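Ribonuclease J (Methanolobus psychrophilus R15, PDB 5HAB) probably degrades RNA as an archaeal exoribonuclease of the beta-CASP metallo-beta-lactamase family. Local coordinates at residues 281-295 / 330-343. The protein carries 1 engineered substitution. Numbering follows the deposited sequence.
With SO4 (sulfate ion), chain J; nucleotides of chain D.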
ATOM      1  N   ALA B 281      20.325   2.572  30.409  1.00 59.82           N
ATOM      2  CA  ALA B 281      20.980   3.829  30.756  1.00 55.01           C
ATOM      3  C   ALA B 281      22.055   3.566  31.802  1.00 72.47           C
ATOM      4  O   ALA B 281      23.130   4.168  31.772  1.00 60.91           O
ATOM      5  CB  ALA B 281      19.972   4.843  31.266  1.00 65.84           C
ATOM      6  N   GLN B 282      21.752   2.664  32.731  1.00 76.18           N
ATOM      7  CA  GLN B 282      22.726   2.281  33.747  1.00 73.48           C
ATOM      8  C   GLN B 282      23.854   1.434  33.160  1.00 80.77           C
ATOM      9  O   GLN B 282      24.924   1.336  33.754  1.00 90.80           O
ATOM     10  CB  GLN B 282      22.039   1.542  34.902  1.00 76.09           C
ATOM     11  CG  GLN B 282      21.078   2.414  35.716  1.00 78.99           C
ATOM     12  CD  GLN B 282      21.744   3.629  36.360  1.00 81.04           C
ATOM     13  OE1 GLN B 282      22.089   3.603  37.541  1.00 87.87           O
ATOM     14  NE2 GLN B 282      21.910   4.703  35.592  1.00 84.36           N
ATOM     15  N   GLU B 283      23.617   0.801  32.016  1.00 81.96           N
ATOM     16  CA  GLU B 283      24.659  -0.022  31.398  1.00 66.11           C
ATOM     17  C   GLU B 283      25.507   0.770  30.380  1.00 59.80           C
ATOM     18  O   GLU B 283      26.497   0.264  29.859  1.00 68.13           O
ATOM     19  CB  GLU B 283      24.016  -1.262  30.743  1.00 69.61           C
ATOM     20  CG  GLU B 283      25.004  -2.309  30.219  1.00 75.02           C
ATOM     21  CD  GLU B 283      24.319  -3.569  29.708  1.00104.31           C
ATOM     22  OE1 GLU B 283      25.022  -4.444  29.154  1.00 90.42           O
ATOM     23  OE2 GLU B 283      23.080  -3.675  29.840  1.00 93.86           O
ATOM     24  N   MET B 284      25.133   2.015  30.100  1.00 59.83           N
ATOM     25  CA  MET B 284      25.917   2.827  29.168  1.00 49.43           C
ATOM     26  C   MET B 284      26.470   4.129  29.757  1.00 63.03           C
ATOM     27  O   MET B 284      26.837   5.043  29.015  1.00 58.34           O
ATOM     28  CB  MET B 284      25.096   3.133  27.909  1.00 61.68           C
ATOM     29  CG  MET B 284      23.841   3.946  28.119  1.00 72.64           C
ATOM     30  SD  MET B 284      22.698   3.792  26.724  1.00 55.06           S
ATOM     31  CE  MET B 284      21.683   5.228  26.991  1.00 50.27           C
ATOM     32  N   GLY B 285      26.507   4.213  31.083  1.00 74.77           N
ATOM     33  CA  GLY B 285      27.075   5.353  31.786  1.00 64.97           C
ATOM     34  C   GLY B 285      26.387   6.690  31.586  1.00 75.41           C
ATOM     35  O   GLY B 285      27.022   7.743  31.653  1.00 87.36           O
ATOM     36  N   ARG B 286      25.079   6.651  31.362  1.00 58.71           N
ATOM     37  CA  ARG B 286      24.288   7.873  31.283  1.00 73.02           C
ATOM     38  C   ARG B 286      23.314   7.945  32.453  1.00 60.95           C
ATOM     39  O   ARG B 286      22.920   6.917  33.006  1.00 56.21           O
ATOM     40  CB  ARG B 286      23.544   7.953  29.949  1.00 71.55           C
ATOM     41  CG  ARG B 286      24.465   7.907  28.739  1.00 59.29           C
ATOM     42  CD  ARG B 286      23.719   8.277  27.474  1.00 54.14           C
ATOM     43  NE  ARG B 286      24.597   8.348  26.311  1.00 53.60           N
ATOM     44  CZ  ARG B 286      24.499   9.277  25.365  1.00 54.73           C
ATOM     45  NH1 ARG B 286      23.568  10.217  25.453  1.00 48.52           N
ATOM     46  NH2 ARG B 286      25.333   9.274  24.336  1.00 59.75           N
ATOM     47  N   ILE B 287      22.935   9.159  32.835  1.00 65.06           N
ATOM     48  CA  ILE B 287      21.970   9.331  33.912  1.00 77.29           C
ATOM     49  C   ILE B 287      20.559   9.305  33.345  1.00 66.15           C
ATOM     50  O   ILE B 287      20.184  10.176  32.556  1.00 58.10           O
ATOM     51  CB  ILE B 287      22.216  10.644  34.679  1.00 59.71           C
ATOM     52  CG1 ILE B 287      23.534  10.582  35.451  1.00 71.24           C
ATOM     53  CG2 ILE B 287      21.051  10.948  35.610  1.00 63.35           C
ATOM     54  CD1 ILE B 287      23.882  11.875  36.156  1.00 72.47           C
ATOM     55  N   PRO B 288      19.766   8.304  33.750  1.00 48.11           N
ATOM     56  CA  PRO B 288      18.386   8.189  33.275  1.00 58.39           C
ATOM     57  C   PRO B 288      17.487   9.244  33.906  1.00 59.03           C
ATOM     58  O   PRO B 288      17.229   9.199  35.107  1.00 72.18           O
ATOM     59  CB  PRO B 288      17.982   6.776  33.710  1.00 58.63           C
ATOM     60  CG  PRO B 288      18.853   6.478  34.878  1.00 55.08           C
ATOM     61  CD  PRO B 288      20.153   7.182  34.622  1.00 53.20           C
ATOM     62  N   VAL B 289      17.018  10.183  33.094  1.00 49.11           N
ATOM     63  CA  VAL B 289      16.132  11.236  33.566  1.00 56.61           C
ATOM     64  C   VAL B 289      14.781  11.155  32.853  1.00 67.12           C
ATOM     65  O   VAL B 289      14.700  11.277  31.632  1.00 62.67           O
ATOM     66  CB  VAL B 289      16.789  12.627  33.402  1.00 63.75           C
ATOM     67  CG1 VAL B 289      17.590  12.695  32.114  1.00 71.30           C
ATOM     68  CG2 VAL B 289      15.742  13.731  33.459  1.00 59.70           C
ATOM     69  N   LEU B 290      13.728  10.914  33.625  1.00 65.22           N
ATOM     70  CA  LEU B 290      12.374  10.800  33.092  1.00 49.88           C
ATOM     71  C   LEU B 290      11.666  12.155  33.051  1.00 59.35           C
ATOM     72  O   LEU B 290      11.571  12.837  34.068  1.00 76.99           O
ATOM     73  CB  LEU B 290      11.564   9.808  33.931  1.00 56.15           C
ATOM     74  CG  LEU B 290      11.672   8.304  33.647  1.00 54.04           C
ATOM     75  CD1 LEU B 290      13.111   7.835  33.517  1.00 62.21           C
ATOM     76  CD2 LEU B 290      10.983   7.533  34.756  1.00 48.08           C
ATOM     77  N   LEU B 291      11.164  12.539  31.880  1.00 53.41           N
ATOM     78  CA  LEU B 291      10.528  13.845  31.711  1.00 46.94           C
ATOM     79  C   LEU B 291       9.092  13.720  31.213  1.00 59.87           C
ATOM     80  O   LEU B 291       8.777  12.849  30.404  1.00 65.69           O
ATOM     81  CB  LEU B 291      11.323  14.726  30.743  1.00 55.11           C
ATOM     82  CG  LEU B 291      12.774  15.073  31.081  1.00 64.50           C
ATOM     83  CD1 LEU B 291      13.727  14.064  30.477  1.00 69.60           C
ATOM     84  CD2 LEU B 291      13.107  16.473  30.600  1.00 77.87           C
ATOM     85  N   GLY B 292       8.228  14.601  31.706  1.00 65.30           N
ATOM     86  CA  GLY B 292       6.824  14.594  31.334  1.00 64.19           C
ATOM     87  C   GLY B 292       5.935  14.212  32.500  1.00 62.71           C
ATOM     88  O   GLY B 292       6.297  13.355  33.305  1.00 60.46           O
ATOM     89  N   ARG B 293       4.767  14.843  32.589  1.00 79.72           N
ATOM     90  CA  ARG B 293       3.858  14.622  33.711  1.00 79.71           C
ATOM     91  C   ARG B 293       3.396  13.166  33.792  1.00 61.06           C
ATOM     92  O   ARG B 293       3.352  12.578  34.876  1.00 66.86           O
ATOM     93  CB  ARG B 293       2.647  15.554  33.609  1.00 82.06           C
ATOM     94  CG  ARG B 293       1.717  15.497  34.815  1.00 90.29           C
ATOM     95  CD  ARG B 293       2.381  16.097  36.053  1.00 90.64           C
ATOM     96  NE  ARG B 293       2.531  17.547  35.949  1.00 99.25           N
ATOM     97  CZ  ARG B 293       3.184  18.301  36.830  1.00 95.00           C
ATOM     98  NH1 ARG B 293       3.762  17.744  37.887  1.00 76.23           N
ATOM     99  NH2 ARG B 293       3.263  19.613  36.651  1.00 78.38           N
ATOM    100  N   SER B 294       3.070  12.585  32.642  1.00 64.59           N
ATOM    101  CA  SER B 294       2.541  11.225  32.594  1.00 58.22           C
ATOM    102  C   SER B 294       3.611  10.178  32.915  1.00 56.81           C
ATOM    103  O   SER B 294       3.293   9.101  33.432  1.00 58.99           O
ATOM    104  CB  SER B 294       1.919  10.944  31.225  1.00 71.24           C
ATOM    105  OG  SER B 294       2.910  10.887  30.218  1.00 85.02           O
ATOM    106  N   MET B 295       4.870  10.477  32.591  1.00 59.05           N
ATOM    107  CA  MET B 295       5.983   9.634  33.031  1.00 58.91           C
ATOM    108  C   MET B 295       5.993   9.546  34.549  1.00 72.05           C
ATOM    109  O   MET B 295       6.090   8.458  35.117  1.00 55.47           O
ATOM    110  CB  MET B 295       7.331  10.171  32.537  1.00 55.42           C
ATOM    111  CG  MET B 295       7.673   9.836  31.097  1.00 60.23           C
ATOM    112  SD  MET B 295       7.884   8.067  30.808  1.00 66.16           S
ATOM    113  CE  MET B 295       8.066   8.040  29.022  1.00 64.45           C
ATOM    114  N   ILE B 330      21.175  19.444  31.455  1.00 65.59           N
ATOM    115  CA  ILE B 330      21.720  18.429  30.561  1.00 74.28           C
ATOM    116  C   ILE B 330      22.503  19.088  29.433  1.00 79.07           C
ATOM    117  O   ILE B 330      23.627  18.685  29.120  1.00 64.28           O
ATOM    118  CB  ILE B 330      20.599  17.535  30.002  1.00 74.53           C
ATOM    119  CG1 ILE B 330      19.988  16.689  31.120  1.00 64.30           C
ATOM    120  CG2 ILE B 330      21.120  16.660  28.865  1.00 70.40           C
ATOM    121  CD1 ILE B 330      18.758  15.926  30.703  1.00 74.99           C
ATOM    122  N   MET B 331      21.898  20.108  28.836  1.00 65.31           N
ATOM    123  CA  MET B 331      22.486  20.819  27.710  1.00 72.25           C
ATOM    124  C   MET B 331      23.837  21.425  28.075  1.00 71.96           C
ATOM    125  O   MET B 331      24.750  21.463  27.251  1.00 78.85           O
ATOM    126  CB  MET B 331      21.527  21.910  27.224  1.00 78.76           C
ATOM    127  CG  MET B 331      21.956  22.619  25.956  1.00 85.70           C
ATOM    128  SD  MET B 331      22.360  21.471  24.629  1.00 83.47           S
ATOM    129  CE  MET B 331      20.861  20.515  24.530  1.00 57.73           C
ATOM    130  N   GLU B 332      23.959  21.891  29.313  1.00 75.96           N
ATOM    131  CA  GLU B 332      25.173  22.562  29.763  1.00 81.24           C
ATOM    132  C   GLU B 332      26.075  21.643  30.586  1.00 79.60           C
ATOM    133  O   GLU B 332      26.918  22.114  31.345  1.00 87.73           O
ATOM    134  CB  GLU B 332      24.814  23.802  30.589  1.00 96.59           C
ATOM    135  CG  GLU B 332      23.963  24.821  29.848  1.00100.49           C
ATOM    136  CD  GLU B 332      23.490  25.949  30.748  1.00107.17           C
ATOM    137  OE1 GLU B 332      23.620  25.817  31.984  1.00101.90           O
ATOM    138  OE2 GLU B 332      22.985  26.963  30.219  1.00104.74           O
ATOM    139  N   ALA B 333      25.904  20.335  30.429  1.00 82.12           N
ATOM    140  CA  ALA B 333      26.770  19.377  31.109  1.00 68.70           C
ATOM    141  C   ALA B 333      27.253  18.305  30.144  1.00 80.84           C
ATOM    142  O   ALA B 333      28.183  17.554  30.444  1.00 78.38           O
ATOM    143  CB  ALA B 333      26.044  18.744  32.283  1.00 67.83           C
ATOM    144  N   GLY B 334      26.613  18.237  28.983  1.00 77.32           N
ATOM    145  CA  GLY B 334      26.946  17.237  27.989  1.00 73.09           C
ATOM    146  C   GLY B 334      25.815  16.247  27.787  1.00 73.41           C
ATOM    147  O   GLY B 334      25.526  15.432  28.665  1.00 70.63           O
ATOM    148  N   LYS B 335      25.180  16.320  26.621  1.00 63.09           N
ATOM    149  CA  LYS B 335      24.092  15.415  26.268  1.00 45.98           C
ATOM    150  C   LYS B 335      24.532  13.959  26.335  1.00 69.91           C
ATOM    151  O   LYS B 335      23.717  13.065  26.563  1.00 75.71           O
ATOM    152  CB  LYS B 335      23.576  15.736  24.867  1.00 38.87           C
ATOM    153  CG  LYS B 335      23.047  17.142  24.722  1.00 58.91           C
ATOM    154  CD  LYS B 335      22.339  17.328  23.397  1.00 55.01           C
ATOM    155  CE  LYS B 335      23.298  17.700  22.288  1.00 55.07           C
ATOM    156  NZ  LYS B 335      22.564  18.355  21.171  1.00 59.04           N
ATOM    157  N   ASP B 336      25.831  13.735  26.149  1.00 57.59           N
ATOM    158  CA  ASP B 336      26.410  12.398  26.183  1.00 57.40           C
ATOM    159  C   ASP B 336      26.388  11.773  27.577  1.00 57.21           C
ATOM    160  O   ASP B 336      26.728  10.603  27.743  1.00 55.78           O
ATOM    161  CB  ASP B 336      27.850  12.437  25.668  1.00 69.55           C
ATOM    162  CG  ASP B 336      28.753  13.301  26.529  1.00 81.14           C
ATOM    163  OD1 ASP B 336      29.591  12.735  27.263  1.00 74.49           O
ATOM    164  OD2 ASP B 336      28.608  14.542  26.490  1.00 76.33           O
ATOM    165  N   LYS B 337      25.991  12.555  28.577  1.00 61.37           N
ATOM    166  CA  LYS B 337      26.018  12.087  29.957  1.00 80.63           C
ATOM    167  C   LYS B 337      24.618  11.737  30.456  1.00 77.91           C
ATOM    168  O   LYS B 337      24.448  11.294  31.592  1.00 71.65           O
ATOM    169  CB  LYS B 337      26.645  13.148  30.868  1.00 70.67           C
ATOM    170  CG  LYS B 337      28.150  13.313  30.706  1.00 69.28           C
ATOM    171  CD  LYS B 337      28.689  14.388  31.646  1.00 84.92           C
ATOM    172  CE  LYS B 337      30.139  14.737  31.334  1.00 85.70           C
ATOM    173  NZ  LYS B 337      30.270  15.524  30.072  1.00 84.29           N
ATOM    174  N   TYR B 338      23.620  11.919  29.597  1.00 74.26           N
ATOM    175  CA  TYR B 338      22.235  11.700  29.997  1.00 77.22           C
ATOM    176  C   TYR B 338      21.438  10.867  28.999  1.00 70.90           C
ATOM    177  O   TYR B 338      21.730  10.849  27.802  1.00 46.66           O
ATOM    178  CB  TYR B 338      21.535  13.044  30.211  1.00 67.04           C
ATOM    179  CG  TYR B 338      22.101  13.823  31.368  1.00 76.51           C
ATOM    180  CD1 TYR B 338      21.713  13.545  32.671  1.00 72.15           C
ATOM    181  CD2 TYR B 338      23.038  14.825  31.161  1.00 87.15           C
ATOM    182  CE1 TYR B 338      22.237  14.250  33.736  1.00 81.34           C
ATOM    183  CE2 TYR B 338      23.565  15.538  32.217  1.00 92.18           C
ATOM    184  CZ  TYR B 338      23.162  15.247  33.503  1.00 91.10           C
ATOM    185  OH  TYR B 338      23.689  15.953  34.555  1.00 97.45           O
ATOM    186  N   LEU B 339      20.437  10.164  29.516  1.00 64.56           N
ATOM    187  CA  LEU B 339      19.446   9.520  28.671  1.00 40.50           C
ATOM    188  C   LEU B 339      18.052  10.007  29.035  1.00 41.63           C
ATOM    189  O   LEU B 339      17.375   9.390  29.859  1.00 46.29           O
ATOM    190  CB  LEU B 339      19.504   8.001  28.798  1.00 41.25           C
ATOM    191  CG  LEU B 339      18.592   7.350  27.754  1.00 53.27           C
ATOM    192  CD1 LEU B 339      19.094   7.676  26.351  1.00 42.29           C
ATOM    193  CD2 LEU B 339      18.433   5.851  27.972  1.00 41.51           C
ATOM    194  N   PRO B 340      17.626  11.129  28.442  1.00 40.62           N
ATOM    195  CA  PRO B 340      16.254  11.607  28.641  1.00 41.48           C
ATOM    196  C   PRO B 340      15.225  10.600  28.131  1.00 67.62           C
ATOM    197  O   PRO B 340      15.209  10.271  26.937  1.00 61.63           O
ATOM    198  CB  PRO B 340      16.203  12.902  27.821  1.00 46.41           C
ATOM    199  CG  PRO B 340      17.624  13.322  27.668  1.00 40.89           C
ATOM    200  CD  PRO B 340      18.417  12.048  27.607  1.00 50.87           C
ATOM    201  N   VAL B 341      14.382  10.116  29.037  1.00 64.75           N
ATOM    202  CA  VAL B 341      13.279   9.233  28.685  1.00 43.90           C
ATOM    203  C   VAL B 341      11.990  10.032  28.795  1.00 54.19           C
ATOM    204  O   VAL B 341      11.513  10.298  29.897  1.00 59.65           O
ATOM    205  CB  VAL B 341      13.235   7.999  29.594  1.00 45.79           C
ATOM    206  CG1 VAL B 341      12.191   7.009  29.101  1.00 47.60           C
ATOM    207  CG2 VAL B 341      14.602   7.359  29.687  1.00 48.66           C
ATOM    208  N   MET B 342      11.418  10.404  27.657  1.00 48.34           N
ATOM    209  CA  MET B 342      10.379  11.422  27.655  1.00 54.79           C
ATOM    210  C   MET B 342       9.148  11.004  26.856  1.00 67.14           C
ATOM    211  O   MET B 342       9.180  10.034  26.101  1.00 65.54           O
ATOM    212  CB  MET B 342      10.949  12.728  27.106  1.00 55.31           C
ATOM    213  CG  MET B 342      11.206  12.709  25.614  1.00 55.39           C
ATOM    214  SD  MET B 342      11.811  14.303  25.044  1.00 53.26           S
ATOM    215  CE  MET B 342      13.198  14.522  26.163  1.00 61.41           C
ATOM    216  N   THR B 343       8.051  11.726  27.057  1.00 53.78           N
ATOM    217  CA  THR B 343       6.801  11.442  26.362  1.00 47.73           C
ATOM    218  C   THR B 343       6.737  12.190  25.038  1.00 46.84           C
ATOM    219  O   THR B 343       7.491  13.137  24.819  1.00 43.28           O
ATOM    220  CB  THR B 343       5.585  11.800  27.226  1.00 76.96           C
ATOM    221  OG1 THR B 343       5.610  13.197  27.539  1.00 52.70           O
ATOM    222  CG2 THR B 343       5.618  11.001  28.516  1.00 70.35           C
TER
HETATM  223  S   SO4 J 502       2.459  22.298  34.420  1.00129.61           S
HETATM  224  O1  SO4 J 502       2.550  22.354  32.963  1.00119.34           O
HETATM  225  O2  SO4 J 502       2.219  20.920  34.842  1.00105.43           O
HETATM  226  O3  SO4 J 502       1.355  23.144  34.867  1.00122.81           O
HETATM  227  O4  SO4 J 502       3.708  22.782  35.005  1.00 99.03           O
ATOM    228  P     A D   5       3.162  15.208  29.228  1.00 79.69           P
ATOM    229  OP1   A D   5       4.613  15.510  29.159  1.00 86.65           O
ATOM    230  OP2   A D   5       2.709  13.970  29.913  1.00 67.88           O
ATOM    231  O5'   A D   5       2.449  16.455  29.914  1.00110.92           O
ATOM    232  C5'   A D   5       2.990  17.767  29.787  1.00122.57           C
ATOM    233  C4'   A D   5       1.924  18.763  29.405  1.00127.79           C
ATOM    234  O4'   A D   5       0.677  18.048  29.197  1.00124.94           O
ATOM    235  C3'   A D   5       1.631  19.830  30.452  1.00137.34           C
ATOM    236  O3'   A D   5       1.198  21.027  29.804  1.00138.75           O
ATOM    237  C2'   A D   5       0.473  19.218  31.232  1.00139.39           C
ATOM    238  O2'   A D   5      -0.338  20.153  31.911  1.00139.00           O
ATOM    239  C1'   A D   5      -0.296  18.487  30.129  1.00136.21           C
ATOM    240  N9    A D   5      -1.013  17.300  30.604  1.00131.86           N
ATOM    241  C8    A D   5      -0.462  16.183  31.184  1.00124.22           C
ATOM    242  N7    A D   5      -1.340  15.272  31.523  1.00124.18           N
ATOM    243  C5    A D   5      -2.554  15.827  31.142  1.00134.23           C
ATOM    244  C6    A D   5      -3.875  15.353  31.232  1.00139.39           C
ATOM    245  N6    A D   5      -4.199  14.168  31.753  1.00134.77           N
ATOM    246  N1    A D   5      -4.860  16.151  30.762  1.00142.71           N
ATOM    247  C2    A D   5      -4.530  17.341  30.241  1.00136.26           C
ATOM    248  N3    A D   5      -3.326  17.895  30.100  1.00131.90           N
ATOM    249  C4    A D   5      -2.370  17.080  30.581  1.00134.46           C
ATOM    250  P     A D   4       1.093   9.761  27.432  1.00103.18           P
ATOM    251  OP1   A D   4       2.543   9.480  27.256  1.00112.76           O
ATOM    252  OP2   A D   4       0.425   9.393  28.707  1.00 81.74           O
ATOM    253  O5'   A D   4       0.835  11.312  27.168  1.00 93.37           O
ATOM    254  C5'   A D   4       1.913  12.192  26.890  1.00 91.84           C
ATOM    255  C4'   A D   4       1.434  13.529  26.385  1.00 91.59           C
ATOM    256  O4'   A D   4       0.091  13.419  25.851  1.00 94.91           O
ATOM    257  C3'   A D   4       1.327  14.636  27.422  1.00108.47           C
ATOM    258  O3'   A D   4       2.589  15.213  27.724  1.00103.75           O
ATOM    259  C2'   A D   4       0.343  15.604  26.769  1.00108.65           C
ATOM    260  O2'   A D   4       0.994  16.423  25.808  1.00 92.84           O
ATOM    261  C1'   A D   4      -0.597  14.640  26.032  1.00110.75           C
ATOM    262  N9    A D   4      -1.855  14.385  26.764  1.00125.79           N
ATOM    263  C8    A D   4      -2.165  13.327  27.586  1.00118.39           C
ATOM    264  N7    A D   4      -3.378  13.380  28.086  1.00120.57           N
ATOM    265  C5    A D   4      -3.907  14.551  27.558  1.00128.11           C
ATOM    266  C6    A D   4      -5.160  15.177  27.701  1.00133.52           C
ATOM    267  N6    A D   4      -6.152  14.694  28.455  1.00133.19           N
ATOM    268  N1    A D   4      -5.365  16.338  27.036  1.00131.87           N
ATOM    269  C2    A D   4      -4.373  16.827  26.281  1.00121.63           C
ATOM    270  N3    A D   4      -3.157  16.330  26.066  1.00123.75           N
ATOM    271  C4    A D   4      -2.982  15.178  26.742  1.00126.40           C
TER
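Val289 and Val341 join two neighbouring parallel strands, 287-291 and 338-342, through a bond from Val341 N to Val289 O at 2.9 Å. Further backbone bonds extend the pairing, from Ile287 N with Lys337 O to Leu291 N with Val341 O; the one from Val289 N to Leu339 O is weak. On one face of the sheet CB of Ile287 lies 3.6 Å from CD1 of Tyr338, the side chains running alongside, while CG1 of Ile330 covers a ring face of the tyrosine near its rim. CG1 of Val289, held between its own N and carbonyl carbon (chi1 38°), meets CD1 of Ile330 at 3.7 Å, and CD1 of Leu291 lies beside CB of Pro340 at 3.8 Å, both side chains pointing the same way. The other face pairs Leu290 with Val341 and carries Leu339, whose CD2 is tightly packed 3.5 Å from CE of Met284, the side chains crossing at about a right angle. Arg286 lies along the 3-10 turn that leads into strand 338-342: extended from CG to NE, it gives NH1 to Tyr338 O at 3.0 Å, nearly in the guanidinium plane, with Asp336 O over one face and NH2 bonded to Ser258 O. Beyond the strand ends, CG2 of Thr343 packs against CG of Met295 in helix 293-304. Ser294 N and OG both bond OP2 of nucleotide A5 of chain D, each at 3.1 Å, and Thr343 OG1 reaches its OP1 weakly. Gly292, at that helix's N-cap, brings its CA close to the same phosphate, whose charge the helix start probably stabilises. Flanked by strands 315-317 and 262-266, the pair belongs to the parallel sheet of the beta-CASP domain, with an RNA phosphate bound at the C-terminal strand ends.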